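1,3-alpha-isomaltosidase (Kribbella flavida DSM 17836, PDB 5X3I) hydrolyses the alpha-1,3-glucosidic linkages of the cyclic tetrasaccharide cyclobis-(1-6)-alpha-nigerosyl to give isomaltose, inside the cell. Local coordinates at residues 571-576 with 611-616; 577-582 with 624-629. The protein carries 1 engineered substitution. One frame throughout, in Å; residues are numbered along the deposited sequence.

Contact 1: residues 571-576 with 611-616; sequences GPVPDA and WHVAET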
loop_
_atom_site.group_PDB
_atom_site.type_symbol
_atom_site.label_atom_id
_atom_site.label_comp_id
_atom_site.label_asym_id
_atom_site.label_seq_id
_atom_site.Cartn_x
_atom_site.Cartn_y
_atom_site.Cartn_z
ATOM N N GLY A 571 -11.656 12.186 -8.498
ATOM C CA GLY A 571 -12.978 12.677 -8.837
ATOM C C GLY A 571 -13.156 14.162 -8.578
ATOM O O GLY A 571 -12.184 14.868 -8.332
ATOM N N PRO A 572 -14.406 14.644 -8.637
ATOM C CA PRO A 572 -14.693 16.057 -8.392
ATOM C C PRO A 572 -14.163 16.521 -7.038
ATOM O O PRO A 572 -14.055 15.723 -6.113
ATOM C CB PRO A 572 -16.221 16.119 -8.429
ATOM C CG PRO A 572 -16.622 14.966 -9.287
ATOM C CD PRO A 572 -15.619 13.884 -8.993
ATOM N N VAL A 573 -13.822 17.801 -6.952
ATOM C CA VAL A 573 -13.351 18.409 -5.723
ATOM C C VAL A 573 -14.344 18.152 -4.587
ATOM O O VAL A 573 -15.540 18.292 -4.781
ATOM C CB VAL A 573 -13.148 19.927 -5.920
ATOM C CG1 VAL A 573 -12.829 20.607 -4.609
ATOM C CG2 VAL A 573 -12.057 20.189 -6.953
ATOM N N PRO A 574 -13.849 17.739 -3.411
ATOM C CA PRO A 574 -14.728 17.498 -2.263
ATOM C C PRO A 574 -15.531 18.723 -1.856
ATOM O O PRO A 574 -15.052 19.844 -2.009
ATOM C CB PRO A 574 -13.748 17.117 -1.147
ATOM C CG PRO A 574 -12.438 17.663 -1.586
ATOM C CD PRO A 574 -12.444 17.481 -3.069
ATOM N N ASP A 575 -16.727 18.508 -1.326
ATOM C CA ASP A 575 -17.503 19.600 -0.757
ATOM C C ASP A 575 -16.821 20.129 0.509
ATOM O O ASP A 575 -15.955 19.468 1.083
ATOM C CB ASP A 575 -18.942 19.158 -0.461
ATOM C CG ASP A 575 -19.009 17.980 0.478
ATOM O OD1 ASP A 575 -19.052 18.195 1.701
ATOM O OD2 ASP A 575 -19.012 16.832 -0.010
ATOM N N ALA A 576 -17.187 21.342 0.911
ATOM C CA ALA A 576 -16.520 22.021 2.022
ATOM C C ALA A 576 -16.592 21.246 3.334
ATOM O O ALA A 576 -15.638 21.240 4.108
ATOM C CB ALA A 576 -17.104 23.418 2.207
ATOM N N TRP A 611 -7.648 26.732 -1.039
ATOM C CA TRP A 611 -8.246 27.841 -1.758
ATOM C C TRP A 611 -9.019 27.386 -2.983
ATOM O O TRP A 611 -10.026 27.993 -3.329
ATOM C CB TRP A 611 -7.189 28.872 -2.165
ATOM C CG TRP A 611 -6.058 28.344 -2.989
ATOM C CD1 TRP A 611 -5.981 28.312 -4.344
ATOM C CD2 TRP A 611 -4.825 27.802 -2.504
ATOM N NE1 TRP A 611 -4.781 27.778 -4.738
ATOM C CE2 TRP A 611 -4.056 27.453 -3.624
ATOM C CE3 TRP A 611 -4.302 27.577 -1.231
ATOM C CZ2 TRP A 611 -2.794 26.887 -3.511
ATOM C CZ3 TRP A 611 -3.053 27.009 -1.118
ATOM C CH2 TRP A 611 -2.309 26.675 -2.251
ATOM N N HIS A 612 -8.560 26.333 -3.652
ATOM C CA HIS A 612 -9.330 25.847 -4.790
ATOM C C HIS A 612 -10.630 25.206 -4.328
ATOM O O HIS A 612 -11.649 25.298 -5.005
ATOM C CB HIS A 612 -8.554 24.853 -5.635
ATOM C CG HIS A 612 -9.286 24.447 -6.870
ATOM N ND1 HIS A 612 -9.601 25.342 -7.869
ATOM C CD2 HIS A 612 -9.806 23.258 -7.253
ATOM C CE1 HIS A 612 -10.267 24.717 -8.822
ATOM N NE2 HIS A 612 -10.401 23.451 -8.476
ATOM N N VAL A 613 -10.586 24.550 -3.176
ATOM C CA VAL A 613 -11.787 23.958 -2.615
ATOM C C VAL A 613 -12.766 25.079 -2.256
ATOM O O VAL A 613 -13.957 24.987 -2.547
ATOM C CB VAL A 613 -11.476 23.086 -1.383
ATOM C CG1 VAL A 613 -12.754 22.690 -0.669
ATOM C CG2 VAL A 613 -10.697 21.837 -1.801
ATOM N N ALA A 614 -12.245 26.144 -1.649
ATOM C CA ALA A 614 -13.048 27.319 -1.334
ATOM C C ALA A 614 -13.686 27.873 -2.592
ATOM O O ALA A 614 -14.875 28.154 -2.613
ATOM C CB ALA A 614 -12.202 28.389 -0.653
ATOM N N GLU A 615 -12.892 28.003 -3.648
ATOM C CA GLU A 615 -13.385 28.540 -4.902
ATOM C C GLU A 615 -14.453 27.652 -5.524
ATOM O O GLU A 615 -15.448 28.145 -6.040
ATOM C CB GLU A 615 -12.243 28.732 -5.898
ATOM C CG GLU A 615 -12.709 29.267 -7.240
ATOM C CD GLU A 615 -11.566 29.627 -8.171
ATOM O OE1 GLU A 615 -10.401 29.648 -7.716
ATOM O OE2 GLU A 615 -11.834 29.889 -9.363
ATOM N N THR A 616 -14.239 26.341 -5.479
ATOM C CA THR A 616 -15.154 25.413 -6.117
ATOM C C THR A 616 -16.477 25.407 -5.378
ATOM O O THR A 616 -17.536 25.461 -5.991
ATOM C CB THR A 616 -14.588 23.979 -6.169
ATOM O OG1 THR A 616 -13.337 23.987 -6.862
ATOM C CG2 THR A 616 -15.530 23.074 -6.926
#

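Contact 2: residues 577-582 with 624-629; sequences ELYLRA and PLFRRF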
loop_
_atom_site.group_PDB
_atom_site.type_symbol
_atom_site.label_atom_id
_atom_site.label_comp_id
_atom_site.label_asym_id
_atom_site.label_seq_id
_atom_site.Cartn_x
_atom_site.Cartn_y
_atom_site.Cartn_z
ATOM N N GLU A 577 -17.718 20.591 3.588
ATOM C CA GLU A 577 -17.902 19.908 4.862
ATOM C C GLU A 577 -16.987 18.691 5.000
ATOM O O GLU A 577 -16.326 18.530 6.017
ATOM C CB GLU A 577 -19.365 19.488 5.052
ATOM C CG GLU A 577 -19.621 18.734 6.345
ATOM C CD GLU A 577 -21.080 18.330 6.513
ATOM O OE1 GLU A 577 -21.806 18.299 5.506
ATOM O OE2 GLU A 577 -21.494 18.039 7.651
ATOM N N LEU A 578 -16.956 17.837 3.986
ATOM C CA LEU A 578 -16.052 16.689 3.992
ATOM C C LEU A 578 -14.596 17.145 4.096
ATOM O O LEU A 578 -13.833 16.615 4.887
ATOM C CB LEU A 578 -16.243 15.837 2.736
ATOM C CG LEU A 578 -15.214 14.729 2.504
ATOM C CD1 LEU A 578 -15.196 13.758 3.661
ATOM C CD2 LEU A 578 -15.451 14.001 1.179
ATOM N N TYR A 579 -14.228 18.139 3.298
ATOM C CA TYR A 579 -12.850 18.634 3.276
ATOM C C TYR A 579 -12.406 19.087 4.670
ATOM O O TYR A 579 -11.364 18.669 5.157
ATOM C CB TYR A 579 -12.720 19.775 2.271
ATOM C CG TYR A 579 -11.309 20.277 2.023
ATOM C CD1 TYR A 579 -10.380 19.501 1.340
ATOM C CD2 TYR A 579 -10.924 21.540 2.440
ATOM C CE1 TYR A 579 -9.097 19.972 1.094
ATOM C CE2 TYR A 579 -9.648 22.024 2.196
ATOM C CZ TYR A 579 -8.736 21.236 1.525
ATOM O OH TYR A 579 -7.469 21.720 1.281
ATOM N N LEU A 580 -13.226 19.904 5.319
ATOM C CA LEU A 580 -12.872 20.455 6.626
ATOM C C LEU A 580 -12.961 19.430 7.753
ATOM O O LEU A 580 -12.186 19.493 8.694
ATOM C CB LEU A 580 -13.751 21.667 6.947
ATOM C CG LEU A 580 -13.411 22.893 6.093
ATOM C CD1 LEU A 580 -14.479 23.957 6.221
ATOM C CD2 LEU A 580 -12.040 23.447 6.478
ATOM N N ARG A 581 -13.896 18.486 7.664
ATOM C CA ARG A 581 -13.906 17.379 8.622
ATOM C C ARG A 581 -12.626 16.561 8.459
ATOM O O ARG A 581 -11.989 16.195 9.429
ATOM C CB ARG A 581 -15.130 16.469 8.437
ATOM C CG ARG A 581 -16.481 17.108 8.759
ATOM C CD ARG A 581 -16.534 17.721 10.151
ATOM N NE ARG A 581 -17.913 17.940 10.581
ATOM C CZ ARG A 581 -18.267 18.677 11.625
ATOM N NH1 ARG A 581 -17.344 19.291 12.349
ATOM N NH2 ARG A 581 -19.546 18.814 11.939
ATOM N N ALA A 582 -12.268 16.277 7.214
ATOM C CA ALA A 582 -11.051 15.530 6.927
ATOM C C ALA A 582 -9.823 16.295 7.403
ATOM O O ALA A 582 -8.970 15.740 8.078
ATOM C CB ALA A 582 -10.941 15.238 5.447
ATOM N N PRO A 624 -10.032 30.064 5.959
ATOM C CA PRO A 624 -9.702 30.419 7.344
ATOM C C PRO A 624 -9.673 29.231 8.299
ATOM O O PRO A 624 -8.824 29.174 9.176
ATOM C CB PRO A 624 -10.824 31.387 7.740
ATOM C CG PRO A 624 -11.374 31.880 6.474
ATOM C CD PRO A 624 -11.257 30.750 5.514
ATOM N N LEU A 625 -10.589 28.287 8.134
ATOM C CA LEU A 625 -10.610 27.157 9.044
ATOM C C LEU A 625 -9.448 26.201 8.766
ATOM O O LEU A 625 -8.827 25.702 9.694
ATOM C CB LEU A 625 -11.945 26.424 8.970
ATOM C CG LEU A 625 -13.143 27.184 9.549
ATOM C CD1 LEU A 625 -14.365 26.274 9.614
ATOM C CD2 LEU A 625 -12.819 27.738 10.917
ATOM N N PHE A 626 -9.146 25.961 7.494
ATOM C CA PHE A 626 -7.996 25.130 7.167
ATOM C C PHE A 626 -6.735 25.768 7.744
ATOM O O PHE A 626 -5.919 25.085 8.337
ATOM C CB PHE A 626 -7.851 24.929 5.663
ATOM C CG PHE A 626 -6.817 23.906 5.288
ATOM C CD1 PHE A 626 -7.191 22.601 4.985
ATOM C CD2 PHE A 626 -5.469 24.240 5.235
ATOM C CE1 PHE A 626 -6.253 21.649 4.634
ATOM C CE2 PHE A 626 -4.516 23.294 4.883
ATOM C CZ PHE A 626 -4.907 21.987 4.581
ATOM N N ARG A 627 -6.604 27.083 7.580
ATOM C CA ARG A 627 -5.473 27.824 8.138
ATOM C C ARG A 627 -5.355 27.594 9.640
ATOM O O ARG A 627 -4.263 27.345 10.140
ATOM C CB ARG A 627 -5.595 29.323 7.830
ATOM C CG ARG A 627 -4.402 30.165 8.283
ATOM C CD ARG A 627 -4.382 31.540 7.574
ATOM N NE ARG A 627 -5.669 32.211 7.678
ATOM C CZ ARG A 627 -6.279 32.866 6.697
ATOM N NH1 ARG A 627 -5.723 32.985 5.502
ATOM N NH2 ARG A 627 -7.459 33.418 6.926
ATOM N N ARG A 628 -6.473 27.661 10.355
ATOM C CA ARG A 628 -6.462 27.374 11.790
ATOM C C ARG A 628 -5.923 25.982 12.083
ATOM O O ARG A 628 -5.088 25.805 12.961
ATOM C CB ARG A 628 -7.855 27.505 12.400
ATOM C CG ARG A 628 -8.336 28.920 12.584
ATOM C CD ARG A 628 -9.374 28.971 13.697
ATOM N NE ARG A 628 -10.528 29.793 13.352
ATOM C CZ ARG A 628 -11.673 29.781 14.026
ATOM N NH1 ARG A 628 -11.816 28.985 15.080
ATOM N NH2 ARG A 628 -12.676 30.558 13.645
ATOM N N PHE A 629 -6.403 24.995 11.339
ATOM C CA PHE A 629 -5.960 23.622 11.535
ATOM C C PHE A 629 -4.463 23.501 11.276
ATOM O O PHE A 629 -3.741 22.905 12.061
ATOM C CB PHE A 629 -6.737 22.665 10.623
ATOM C CG PHE A 629 -8.227 22.672 10.861
ATOM C CD1 PHE A 629 -8.740 22.865 12.124
ATOM C CD2 PHE A 629 -9.106 22.486 9.818
ATOM C CE1 PHE A 629 -10.100 22.874 12.338
ATOM C CE2 PHE A 629 -10.468 22.494 10.032
ATOM C CZ PHE A 629 -10.958 22.687 11.292
#

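Contact 1: residues 571-576 with 611-616
Val573 reaches from its loop toward helix 610-617 and sets its two methyls on different residues of one helical face. CG1 lies anti to the backbone N (chi1 173°) and is thereby aimed at Val613, whose CG2 it meets at 3.7 Å; the two valine side chains cross at a slant. CG2 is turned the other way, to the His612 imidazole, and comes within 3.8 Å of its CD2 and 4.0 Å of its NE2. Thr616, one turn further along, also packs on the valine: its OG1 stands 4.0 Å from CG2 of Val573, and its CG2 methyl lies near CB of the same valine. The hydroxyl of Thr616 is held by its own helix, donating to His612 O at 2.8 Å with a C=O...OG1 angle of 145°. The backbone N of Thr616 reaches that same oxygen from the opposite face of the carbonyl plane, and two donors thus grip it. OG1 also sits over one face of the His612 ring, toward its rim. The ring is tied by NE2, bonded to Leu605 O, which restrains its rotation. Beyond the valine, Val613 CG1 packs at 3.9 Å against Pro574 O. Cutting Val573 back to an alanine would probably open a gap between the loop and the helix, with Val613 CG2 and the His612 ring losing the methyls that fill it. Asp575 marks the end of the loop as the N-cap of helix 576-586, its OD1 accepting from Leu578 N. The contact is apolar packing of a beta-alpha loop, leading from strand 562-565 to helix 576-586, against a short helix in the family 31 TIM-barrel domain, away from the catalytic residues.

Contact 2: residues 577-582 with 624-629
The rings of Tyr579 and Phe626 lie nearly parallel, their planes at 15°, but are slid so far apart, with centroids 5.7 Å from each other, that they barely overlap. Contact is therefore between parts of the rings: Tyr579 CE2 meets Phe626 CD1 at 3.8 Å, and the phenol OH comes 3.6 Å from Phe626 CE1. Both side chains have CG anti to the backbone N, which turns the two rings toward each other at the interface. The hydroxyl that leans on Phe626 is also hydrogen-bonded to Arg608 O, which anchors the outer end of the tyrosine in this buried setting. Phe629 has Leu625 O, of the preceding turn of its own helix, over one face and toward the rim, 3.2 Å above the ring plane. Its CE2 atom makes the contact across the interface, 3.7 Å from Leu580 O and close to the CD2 methyl of that leucine. Leu580 packs against Leu625 and the backbone of Phe626 as well: CD2 touches Leu625 CB at 3.9 Å and lies near the backbone N of Phe626, while its other methyl, CD1, meets Leu625 CD1 at 4.1 Å. The two leucine side chains cross at roughly a right angle. No hydrogen bond joins the two segments, and the contact is mainly van der Waals packing of buried side chains. Their axes run almost parallel, 12° apart, with a closest approach of 10.3 Å. Helix 576-586, which links barrel strands 562-565 and 591-593, thus lies beside the start of the long helix 622-650. Its other side packs on helix 541-556 through Leu578 and Arg581, while Pro610 at the start of helix 610-617 touches both Tyr579 and Phe626.

Overall arrangement
Contacts 1 and 2 form one continuous patch of packing on the TIM-barrel domain, their centres about 12 Å apart. Tyr579 of contact 2 joins them: its CD2 lies 3.8 Å from Val613 CG1, and its CD1 lies 4.0 Å from Pro574 CG, both partners belonging to contact 1. Along the chain the segments alternate, the loop 571-576 running directly into helix 576-586, and helix 610-617 being followed by helix 622-650. Each contact is centred about 26 Å from the centre of the chain, and both lie away from the active-site residues. A sulfate, probably from the crystallisation liquor, sits about 6 Å from the Val573 side chain.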